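Local coordinates for protein acetylene hydratase (Pelobacter acetylenicus, PDB 2E7Z) that catalyses the hydration of acetylene to acetaldehyde, using a tungsten-bis(molybdopterin guanine dinucleotide) cofactor and a [4Fe-4S] cluster, at residues A[118-123]-A[129-134]; A[408-413]-A[492-497]; A[27-32]-A[38-43]. One frame throughout, in Å; residues are numbered along the deposited sequence.

Interaction 1. Residues A[118-123]-A[129-134]; sequences TLRRFM and PNWTSA. With MGD (2-amino-5,6-dimercapto-7-methyl-3,7,8a,9-tetrahydro-8-oxa-1,3,9,10-tetraaza-anthracen-4-one guanosine dinucleotide), chain E.
The beta-alpha-beta unit formed by strand 103-107, helix 118-126 and strand 131-132 is closed here, where Leu119, Arg120 and Met123 of the helix meet the indole of Trp131 on the edge strand. Trp131 holds its CG anti to the backbone N (chi1 -177°), which brings the indole against the helix. Arg120 lies over one face of it: CD stands 3.8 Å from the centroid of the five-membered ring, a CH-pi contact, and NH1 comes within 3.5 Å of Trp131 CE3. The guanidinium and indole planes are 11° apart, so the group lies nearly flat over that face. NH1 and NH2 are also hydrogen-bonded, to the carbonyl oxygens of Ala386 and Phe387. At the indole edge, Met123 SD sits 3.8 Å from Trp131 CD1 in a Met-aromatic contact, while Leu119 CD1 reaches the same CD1 obliquely at 3.4 Å. The indole nitrogen, Trp131 NE1, is hydrogen-bonded to Gln107 OE1 of the neighbouring strand 103-107. An alanine in place of Arg120 would probably uncover that indole face and leave the carbonyls of Ala386 and Phe387 without their guanidinium partner. Helix-on-strand packing of this kind is typical of a beta-alpha-beta crossover between parallel strands.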
# COMPACT_ATOMS: atom_id res chain seq x y z
N THR A 118 8.54 7.95 -15.36
CA THR A 118 9.69 8.83 -15.47
C THR A 118 10.45 9.02 -14.15
O THR A 118 11.61 9.43 -14.19
CB THR A 118 9.32 10.21 -16.07
OG1 THR A 118 8.37 10.88 -15.23
CG2 THR A 118 8.76 10.05 -17.47
N LEU A 119 9.83 8.69 -13.01
CA LEU A 119 10.56 8.78 -11.77
C LEU A 119 11.65 7.73 -11.68
O LEU A 119 12.79 8.06 -11.43
CB LEU A 119 9.58 8.74 -10.57
CG LEU A 119 10.18 8.91 -9.17
CD1 LEU A 119 10.81 7.62 -8.57
CD2 LEU A 119 11.14 10.11 -9.05
N ARG A 120 11.30 6.46 -11.91
CA ARG A 120 12.36 5.45 -11.89
C ARG A 120 13.31 5.64 -13.09
O ARG A 120 14.49 5.34 -12.99
CB ARG A 120 11.83 4.01 -11.88
CG ARG A 120 11.07 3.68 -10.60
CD ARG A 120 11.91 3.71 -9.32
NE ARG A 120 12.98 2.71 -9.18
CZ ARG A 120 12.78 1.50 -8.67
NH1 ARG A 120 11.56 1.05 -8.38
NH2 ARG A 120 13.84 0.70 -8.54
N ARG A 121 12.78 6.18 -14.21
CA ARG A 121 13.63 6.54 -15.34
C ARG A 121 14.77 7.44 -14.88
O ARG A 121 15.96 7.19 -15.14
CB ARG A 121 12.80 7.16 -16.44
CG ARG A 121 13.51 7.46 -17.75
CD ARG A 121 12.50 8.09 -18.69
NE ARG A 121 13.02 8.34 -20.04
CZ ARG A 121 12.91 7.48 -21.06
NH1 ARG A 121 12.30 6.29 -20.90
NH2 ARG A 121 13.43 7.80 -22.26
N PHE A 122 14.41 8.52 -14.20
CA PHE A 122 15.39 9.44 -13.65
C PHE A 122 16.37 8.77 -12.70
O PHE A 122 17.59 8.94 -12.84
CB PHE A 122 14.63 10.58 -12.92
CG PHE A 122 15.52 11.50 -12.13
CD1 PHE A 122 16.29 12.46 -12.77
CD2 PHE A 122 15.55 11.43 -10.75
CE1 PHE A 122 17.13 13.28 -12.06
CE2 PHE A 122 16.37 12.29 -10.01
CZ PHE A 122 17.17 13.21 -10.68
N MET A 123 15.85 7.99 -11.75
CA MET A 123 16.72 7.33 -10.80
C MET A 123 17.67 6.35 -11.51
O MET A 123 18.84 6.26 -11.14
CB MET A 123 15.93 6.57 -9.74
CG MET A 123 15.13 7.53 -8.84
SD MET A 123 14.33 6.60 -7.49
CE MET A 123 15.77 6.25 -6.44
N PRO A 129 19.44 2.86 -7.10
CA PRO A 129 18.42 1.84 -6.95
C PRO A 129 17.52 2.09 -5.74
O PRO A 129 16.59 1.32 -5.48
CB PRO A 129 19.28 0.60 -6.66
CG PRO A 129 20.36 1.15 -5.77
CD PRO A 129 20.69 2.50 -6.41
N ASN A 130 17.80 3.14 -4.96
CA ASN A 130 17.20 3.25 -3.63
C ASN A 130 15.82 3.93 -3.56
O ASN A 130 15.63 4.97 -2.92
CB ASN A 130 18.22 3.80 -2.65
CG ASN A 130 19.33 2.79 -2.36
OD1 ASN A 130 20.53 3.15 -2.33
ND2 ASN A 130 18.95 1.52 -2.25
N TRP A 131 14.88 3.32 -4.27
CA TRP A 131 13.48 3.70 -4.28
C TRP A 131 12.70 2.82 -3.34
O TRP A 131 12.87 1.56 -3.40
CB TRP A 131 12.91 3.53 -5.69
CG TRP A 131 11.49 3.98 -5.81
CD1 TRP A 131 11.09 5.23 -6.16
CD2 TRP A 131 10.30 3.19 -5.64
NE1 TRP A 131 9.71 5.29 -6.18
CE2 TRP A 131 9.20 4.05 -5.89
CE3 TRP A 131 10.04 1.84 -5.33
CZ2 TRP A 131 7.87 3.63 -5.82
CZ3 TRP A 131 8.70 1.41 -5.25
CH2 TRP A 131 7.63 2.30 -5.52
N THR A 132 11.85 3.42 -2.50
CA THR A 132 10.93 2.63 -1.74
C THR A 132 9.61 3.38 -1.68
O THR A 132 9.47 4.47 -2.26
CB THR A 132 11.47 2.24 -0.35
OG1 THR A 132 10.66 1.17 0.17
CG2 THR A 132 11.45 3.38 0.63
N SER A 133 8.63 2.78 -1.02
CA SER A 133 7.30 3.33 -1.02
C SER A 133 6.56 2.74 0.16
O SER A 133 6.82 1.61 0.57
CB SER A 133 6.61 2.96 -2.35
OG SER A 133 5.26 3.43 -2.38
N ALA A 134 5.60 3.49 0.68
CA ALA A 134 4.86 2.99 1.82
C ALA A 134 4.10 1.74 1.44
O ALA A 134 3.70 0.95 2.30
CB ALA A 134 3.94 4.09 2.33
PB MGD E . 0.80 9.19 3.84
O1B MGD E . 1.94 8.57 4.61
O2B MGD E . -0.33 9.82 4.57
O3B MGD E . 0.13 8.12 2.85
O3A MGD E . 1.01 5.82 2.34
PA MGD E . 0.73 7.25 1.64
O1A MGD E . -0.38 7.17 0.63
O2A MGD E . 2.08 7.76 1.24
O5' MGD E . 1.47 10.27 2.86
C5' MGD E . 0.74 10.72 1.73
C4' MGD E . 1.17 12.16 1.49
O4' MGD E . 0.69 12.53 0.19
C3' MGD E . 0.51 13.16 2.43
O3' MGD E . 1.54 13.92 3.09
C2' MGD E . -0.38 14.06 1.55
O2' MGD E . -0.48 15.45 1.93
C1' MGD E . 0.30 13.92 0.21
N9 MGD E . -0.55 14.08 -0.98
C8 MGD E . -1.82 13.65 -1.15
N7 MGD E . -2.24 13.89 -2.41
C5 MGD E . -1.19 14.42 -3.07
C6 MGD E . -0.92 14.90 -4.41
O6 MGD E . -1.80 14.85 -5.31
N1 MGD E . 0.32 15.36 -4.65
C2 MGD E . 1.27 15.49 -3.73
N2 MGD E . 2.49 15.97 -4.11
N3 MGD E . 1.10 15.08 -2.48
C4 MGD E . -0.09 14.54 -2.13
C10 MGD E . -0.08 4.89 2.41
C11 MGD E . 0.52 3.55 2.76
O11 MGD E . 1.02 3.68 4.09
C12 MGD E . -0.53 2.47 2.68
S12 MGD E . -1.44 2.33 1.23
C13 MGD E . -0.72 1.61 3.69
S13 MGD E . -1.98 0.46 3.69
C14 MGD E . 0.15 1.59 4.91
N15 MGD E . -0.56 2.06 6.09
C16 MGD E . 0.23 2.16 7.20
C17 MGD E . -0.24 1.95 8.58
O17 MGD E . -1.44 1.64 8.80
N18 MGD E . 0.65 2.09 9.58
C19 MGD E . 1.95 2.42 9.37
N19 MGD E . 2.80 2.55 10.42
N20 MGD E . 2.44 2.65 8.15
C21 MGD E . 1.65 2.53 7.07
N22 MGD E . 2.16 2.73 5.85
C23 MGD E . 1.41 2.43 4.65

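Interaction 2. Residues A[408-413]-A[492-497]; sequences AFFALA and YYFIRE. With MGD (2-amino-5,6-dimercapto-7-methyl-3,7,8a,9-tetrahydro-8-oxa-1,3,9,10-tetraaza-anthracen-4-one guanosine dinucleotide), chain E.
Phe410 and Leu412, alternate residues of strand 408-412, meet Phe494 of helix 491-501 where that helix packs on a mixed beta-sheet. The strand is an inner member of the sheet, running parallel to both of its neighbours, 103-107 and 435-440. The contact is compact, burying 130 Å² with both sides summed, and all three touching residues are buried.

The aromatic part is an offset edge-to-face pair. Phe494 turns its edge toward the face of Phe410, with the ring centroids 5.8 Å apart and the planes inclined at 65°. The leading atom is Phe494 CZ, which lies 4.1 Å from Phe410 CE2 and 4.2 Å from Phe410 CD2, so it addresses one side of the Phe410 ring and not its middle. Torsions account for the meeting: Phe494 carries its CG anti to the backbone N (chi1 167°), which extends the ring from the helix toward the sheet, while Phe410 has its CG anti to the carbonyl carbon (chi1 -62°), which sets its ring beside the backbone N, on the helix side of the sheet.

The aliphatic part is a single methyl contact. Leu412 CD2 approaches Phe494 CE2 to 3.9 Å, the two side chains crossing at about a right angle. Phe494 thus touches both strand residues through adjacent ring atoms, CZ and CE2. Leu84 of helix 80-98 also packs on Phe494, and Leu103 of the neighbouring strand on Phe410, which extends the apolar layer beyond the pair.

The cofactor is met just past the strand, at Ala413, part of the experimentally established binding site for W-bis(molybdopterin guanine dinucleotide). There the backbone turns out of the strand, and the methyl carbon Ala413 CB lies 3.3 Å from MGD N3 of the guanine.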
# COMPACT_ATOMS: atom_id res chain seq x y z
N ALA A 408 20.88 12.10 0.34
CA ALA A 408 19.79 12.88 -0.25
C ALA A 408 18.51 12.07 -0.18
O ALA A 408 18.56 10.86 -0.42
CB ALA A 408 20.08 13.28 -1.71
N PHE A 409 17.38 12.71 0.12
CA PHE A 409 16.13 12.01 0.30
C PHE A 409 14.98 12.83 -0.28
O PHE A 409 14.80 14.01 0.07
CB PHE A 409 15.93 11.65 1.77
CG PHE A 409 14.69 10.83 2.04
CD1 PHE A 409 13.45 11.41 2.34
CD2 PHE A 409 14.78 9.43 2.00
CE1 PHE A 409 12.33 10.60 2.60
CE2 PHE A 409 13.65 8.63 2.31
CZ PHE A 409 12.45 9.21 2.56
N PHE A 410 14.21 12.21 -1.19
CA PHE A 410 13.05 12.86 -1.78
C PHE A 410 11.79 12.13 -1.31
O PHE A 410 11.70 10.90 -1.44
CB PHE A 410 13.03 12.85 -3.32
CG PHE A 410 14.15 13.57 -4.00
CD1 PHE A 410 15.05 14.37 -3.33
CD2 PHE A 410 14.28 13.42 -5.38
CE1 PHE A 410 16.08 15.03 -4.02
CE2 PHE A 410 15.28 14.08 -6.08
CZ PHE A 410 16.17 14.91 -5.39
N ALA A 411 10.82 12.90 -0.82
CA ALA A 411 9.51 12.39 -0.43
C ALA A 411 8.49 12.91 -1.43
O ALA A 411 8.26 14.13 -1.47
CB ALA A 411 9.15 12.80 1.00
N LEU A 412 7.87 12.03 -2.21
CA LEU A 412 6.94 12.41 -3.28
C LEU A 412 5.58 11.88 -2.93
O LEU A 412 5.33 10.69 -2.99
CB LEU A 412 7.40 11.87 -4.65
CG LEU A 412 8.86 12.16 -5.02
CD1 LEU A 412 9.27 11.45 -6.32
CD2 LEU A 412 9.12 13.64 -5.08
N ALA A 413 4.70 12.79 -2.49
CA ALA A 413 3.37 12.46 -1.96
C ALA A 413 3.47 11.35 -0.92
O ALA A 413 2.70 10.39 -0.93
CB ALA A 413 2.38 12.13 -3.07
N TYR A 492 5.65 15.35 -13.00
CA TYR A 492 6.59 15.27 -14.13
C TYR A 492 7.34 16.56 -14.35
O TYR A 492 8.53 16.52 -14.70
CB TYR A 492 5.87 14.84 -15.42
CG TYR A 492 6.86 14.74 -16.58
CD1 TYR A 492 7.96 13.88 -16.53
CD2 TYR A 492 6.72 15.55 -17.71
CE1 TYR A 492 8.89 13.82 -17.58
CE2 TYR A 492 7.65 15.47 -18.77
CZ TYR A 492 8.72 14.62 -18.68
OH TYR A 492 9.62 14.59 -19.71
N TYR A 493 6.68 17.70 -14.11
CA TYR A 493 7.39 18.97 -14.16
C TYR A 493 8.63 18.93 -13.26
O TYR A 493 9.73 19.24 -13.71
CB TYR A 493 6.46 20.11 -13.76
CG TYR A 493 7.13 21.44 -13.75
CD1 TYR A 493 7.24 22.19 -14.93
CD2 TYR A 493 7.68 21.96 -12.58
CE1 TYR A 493 7.87 23.43 -14.92
CE2 TYR A 493 8.34 23.17 -12.58
CZ TYR A 493 8.42 23.89 -13.76
OH TYR A 493 9.03 25.12 -13.77
N PHE A 494 8.45 18.55 -12.00
CA PHE A 494 9.57 18.43 -11.07
C PHE A 494 10.63 17.48 -11.63
O PHE A 494 11.81 17.83 -11.67
CB PHE A 494 9.07 17.94 -9.69
CG PHE A 494 10.18 17.50 -8.76
CD1 PHE A 494 11.17 18.37 -8.36
CD2 PHE A 494 10.27 16.17 -8.34
CE1 PHE A 494 12.20 17.98 -7.52
CE2 PHE A 494 11.32 15.77 -7.48
CZ PHE A 494 12.28 16.69 -7.07
N ILE A 495 10.22 16.28 -12.03
CA ILE A 495 11.21 15.29 -12.47
C ILE A 495 11.99 15.78 -13.71
O ILE A 495 13.22 15.68 -13.77
CB ILE A 495 10.52 13.92 -12.79
CG1 ILE A 495 10.04 13.27 -11.49
CG2 ILE A 495 11.47 12.95 -13.53
CD1 ILE A 495 8.84 12.31 -11.69
N ARG A 496 11.27 16.30 -14.70
CA ARG A 496 11.93 16.73 -15.92
C ARG A 496 12.89 17.89 -15.66
O ARG A 496 14.00 17.94 -16.19
CB ARG A 496 10.94 17.14 -16.99
CG ARG A 496 11.65 17.38 -18.32
CD ARG A 496 10.75 17.96 -19.41
NE ARG A 496 11.42 17.71 -20.70
CZ ARG A 496 12.31 18.51 -21.28
NH1 ARG A 496 12.61 19.71 -20.76
NH2 ARG A 496 12.87 18.13 -22.44
N GLU A 497 12.43 18.86 -14.88
CA GLU A 497 13.27 20.03 -14.59
C GLU A 497 14.55 19.61 -13.87
O GLU A 497 15.64 20.12 -14.14
CB GLU A 497 12.50 21.06 -13.75
CG GLU A 497 11.39 21.75 -14.52
CD GLU A 497 11.91 22.72 -15.56
OE1 GLU A 497 12.94 23.38 -15.32
OE2 GLU A 497 11.26 22.84 -16.62
PB MGD E . 0.80 9.19 3.84
O1B MGD E . 1.94 8.57 4.61
O2B MGD E . -0.33 9.82 4.57
O3B MGD E . 0.13 8.12 2.85
O3A MGD E . 1.01 5.82 2.34
PA MGD E . 0.73 7.25 1.64
O1A MGD E . -0.38 7.17 0.63
O2A MGD E . 2.08 7.76 1.24
O5' MGD E . 1.47 10.27 2.86
C5' MGD E . 0.74 10.72 1.73
C4' MGD E . 1.17 12.16 1.49
O4' MGD E . 0.69 12.53 0.19
C3' MGD E . 0.51 13.16 2.43
O3' MGD E . 1.54 13.92 3.09
C2' MGD E . -0.38 14.06 1.55
O2' MGD E . -0.48 15.45 1.93
C1' MGD E . 0.30 13.92 0.21
N9 MGD E . -0.55 14.08 -0.98
C8 MGD E . -1.82 13.65 -1.15
N7 MGD E . -2.24 13.89 -2.41
C5 MGD E . -1.19 14.42 -3.07
C6 MGD E . -0.92 14.90 -4.41
O6 MGD E . -1.80 14.85 -5.31
N1 MGD E . 0.32 15.36 -4.65
C2 MGD E . 1.27 15.49 -3.73
N2 MGD E . 2.49 15.97 -4.11
N3 MGD E . 1.10 15.08 -2.48
C4 MGD E . -0.09 14.54 -2.13
C10 MGD E . -0.08 4.89 2.41
C11 MGD E . 0.52 3.55 2.76
O11 MGD E . 1.02 3.68 4.09
C12 MGD E . -0.53 2.47 2.68
S12 MGD E . -1.44 2.33 1.23
C13 MGD E . -0.72 1.61 3.69
S13 MGD E . -1.98 0.46 3.69
C14 MGD E . 0.15 1.59 4.91
N15 MGD E . -0.56 2.06 6.09
C16 MGD E . 0.23 2.16 7.20
C17 MGD E . -0.24 1.95 8.58
O17 MGD E . -1.44 1.64 8.80
N18 MGD E . 0.65 2.09 9.58
C19 MGD E . 1.95 2.42 9.37
N19 MGD E . 2.80 2.55 10.42
N20 MGD E . 2.44 2.65 8.15
C21 MGD E . 1.65 2.53 7.07
N22 MGD E . 2.16 2.73 5.85
C23 MGD E . 1.41 2.43 4.65

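Interaction 3. Residues A[27-32]-A[38-43]; sequences TKSISE and PPNSIC. With SF4 (iron/sulfur cluster), chain D.
Ile42 packs against the end of strand 25-29 from the loop that delivers Cys43 to the [4Fe-4S] cluster; this strand is an outer member of a three-stranded antiparallel sheet. Ile42 and Ser29 carry most of the contact, their CA atoms 5.1 Å apart.

The Ile42 side chain is extended. CG1 is anti to the backbone N (chi1 -162°) and CD1 continues the chain outward, so the terminal methyl slides along the strand backbone: CD1 lies 3.6 Å from Lys28 C and 4.0 Å from Thr27 CB. The other branch, CG2, falls between the backbone N and the carbonyl carbon and rests 3.7 Å from Ser29 N. Val15 of the middle strand also touches this side chain. Thr27, whose side chain crosses that of Ile42 at about a right angle, commits its OG1 elsewhere, in a hydrogen bond to Ser46 O.

Ser29 adopts the rotamer with OG between its own N and carbonyl carbon (chi1 61°). Its CB packs 3.7 Å from Ser41 N, while OG takes part in a water-mediated link. That water also donates to Ile30 O and accepts from Asn40 N, joining the strand end to the loop. A second water accepts from Ile30 N and donates to Ser41 O at 2.7 Å. The polar links between the two segments run through these waters, and the direct contacts are van der Waals.

Next to Ile42, Cys43 stands at the N-cap position of the following helix. Its chi1 of 76° turns the sulfur toward the cluster, whose other cysteine ligands are Cys6, Cys9 and Cys13. Cys43 SG binds the cluster iron FE1 at 2.3 Å.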
# COMPACT_ATOMS: atom_id res chain seq x y z
N THR A 27 -18.31 18.07 -6.03
CA THR A 27 -18.11 16.68 -6.44
C THR A 27 -19.31 15.83 -6.02
O THR A 27 -19.88 16.04 -4.93
CB THR A 27 -16.85 16.09 -5.82
OG1 THR A 27 -16.83 16.41 -4.42
CG2 THR A 27 -15.59 16.65 -6.49
N LYS A 28 -19.72 14.91 -6.89
CA LYS A 28 -20.84 14.01 -6.61
C LYS A 28 -20.64 12.65 -7.28
O LYS A 28 -19.79 12.50 -8.15
CB LYS A 28 -22.16 14.64 -7.04
CG LYS A 28 -22.31 14.88 -8.52
CD LYS A 28 -23.67 15.52 -8.83
CE LYS A 28 -23.90 16.78 -8.01
NZ LYS A 28 -25.12 17.53 -8.45
N SER A 29 -21.41 11.65 -6.84
CA SER A 29 -21.33 10.35 -7.46
C SER A 29 -21.72 10.49 -8.93
O SER A 29 -22.57 11.31 -9.29
CB SER A 29 -22.20 9.30 -6.74
OG SER A 29 -23.56 9.66 -6.76
N ILE A 30 -21.02 9.74 -9.77
CA ILE A 30 -21.24 9.85 -11.20
C ILE A 30 -22.70 9.52 -11.53
O ILE A 30 -23.24 8.50 -11.11
CB ILE A 30 -20.22 9.00 -11.98
CG1 ILE A 30 -20.28 9.33 -13.48
CG2 ILE A 30 -20.40 7.51 -11.70
CD1 ILE A 30 -18.98 9.08 -14.18
N SER A 31 -23.33 10.42 -12.28
CA SER A 31 -24.76 10.30 -12.60
C SER A 31 -25.05 9.39 -13.80
O SER A 31 -26.20 9.02 -14.05
CB SER A 31 -25.38 11.69 -12.83
OG SER A 31 -24.74 12.35 -13.91
N GLU A 32 -24.01 9.07 -14.56
CA GLU A 32 -24.10 8.17 -15.70
C GLU A 32 -23.67 6.76 -15.30
O GLU A 32 -22.90 6.60 -14.35
CB GLU A 32 -23.21 8.66 -16.84
CG GLU A 32 -23.59 10.03 -17.36
CD GLU A 32 -24.86 10.00 -18.18
OE1 GLU A 32 -25.24 8.91 -18.69
OE2 GLU A 32 -25.49 11.07 -18.31
N PRO A 38 -19.70 1.65 -9.52
CA PRO A 38 -21.16 1.52 -9.38
C PRO A 38 -21.82 2.81 -8.91
O PRO A 38 -21.14 3.70 -8.40
CB PRO A 38 -21.34 0.43 -8.31
CG PRO A 38 -19.99 -0.05 -7.96
CD PRO A 38 -18.96 0.86 -8.51
N PRO A 39 -23.16 2.93 -9.09
CA PRO A 39 -23.84 4.17 -8.67
C PRO A 39 -23.69 4.45 -7.17
O PRO A 39 -23.43 3.52 -6.40
CB PRO A 39 -25.31 3.87 -8.97
CG PRO A 39 -25.28 2.81 -10.01
CD PRO A 39 -24.10 1.97 -9.69
N ASN A 40 -23.84 5.71 -6.79
CA ASN A 40 -23.77 6.13 -5.38
C ASN A 40 -22.41 5.84 -4.75
O ASN A 40 -22.31 5.59 -3.54
CB ASN A 40 -24.90 5.47 -4.58
CG ASN A 40 -26.22 5.53 -5.32
OD1 ASN A 40 -26.85 4.51 -5.61
ND2 ASN A 40 -26.62 6.74 -5.68
N SER A 41 -21.37 5.88 -5.57
CA SER A 41 -20.01 5.68 -5.07
C SER A 41 -19.26 7.01 -4.91
O SER A 41 -18.47 7.42 -5.77
CB SER A 41 -19.24 4.69 -5.96
OG SER A 41 -19.87 3.41 -6.02
N ILE A 42 -19.55 7.69 -3.80
CA ILE A 42 -18.75 8.83 -3.36
C ILE A 42 -18.82 8.91 -1.84
O ILE A 42 -19.85 8.56 -1.26
CB ILE A 42 -19.19 10.16 -4.01
CG1 ILE A 42 -18.07 11.19 -3.86
CG2 ILE A 42 -20.53 10.67 -3.42
CD1 ILE A 42 -18.23 12.47 -4.65
N CYS A 43 -17.74 9.34 -1.20
CA CYS A 43 -17.69 9.42 0.27
C CYS A 43 -17.39 10.84 0.72
O CYS A 43 -17.15 11.72 -0.11
CB CYS A 43 -16.65 8.45 0.82
SG CYS A 43 -14.95 9.05 0.59
FE1 SF4 D . -14.11 8.06 -1.32
FE2 SF4 D . -12.65 8.99 -3.38
FE3 SF4 D . -13.88 6.58 -3.55
FE4 SF4 D . -11.74 6.89 -1.97
S1 SF4 D . -11.72 7.06 -4.22
S2 SF4 D . -13.71 5.78 -1.42
S3 SF4 D . -12.01 9.06 -1.21
S4 SF4 D . -14.94 8.63 -3.34
O HOH W 1 -24.36 7.57 -8.69
O HOH W 2 -19.07 8.06 -8.37

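How the interactions relate
Along the chain the contacts follow one another: interaction 3 closes before interaction 1 opens, and interaction 1 before interaction 2. Interactions 1 and 2 are neighbours, about 10 Å apart centre to centre. Strands 131-132 and 408-412 belong to one mixed sheet, separated in it by strand 103-107, and helices 118-126 and 491-501 pack together. Leu119 CD2 lies 3.6 Å from Leu412 CD1, joining the two contacts directly. Both also reach the same MGD, through Ala134 and Ala413. Interaction 3, its centre about 34 Å from that of interaction 1 and about 33 Å from that of interaction 2, belongs to the separate N-terminal sheet. Interactions 1 and 2 thus lie in the layer that holds one MGD, and interaction 3 beside the iron-sulfur cluster.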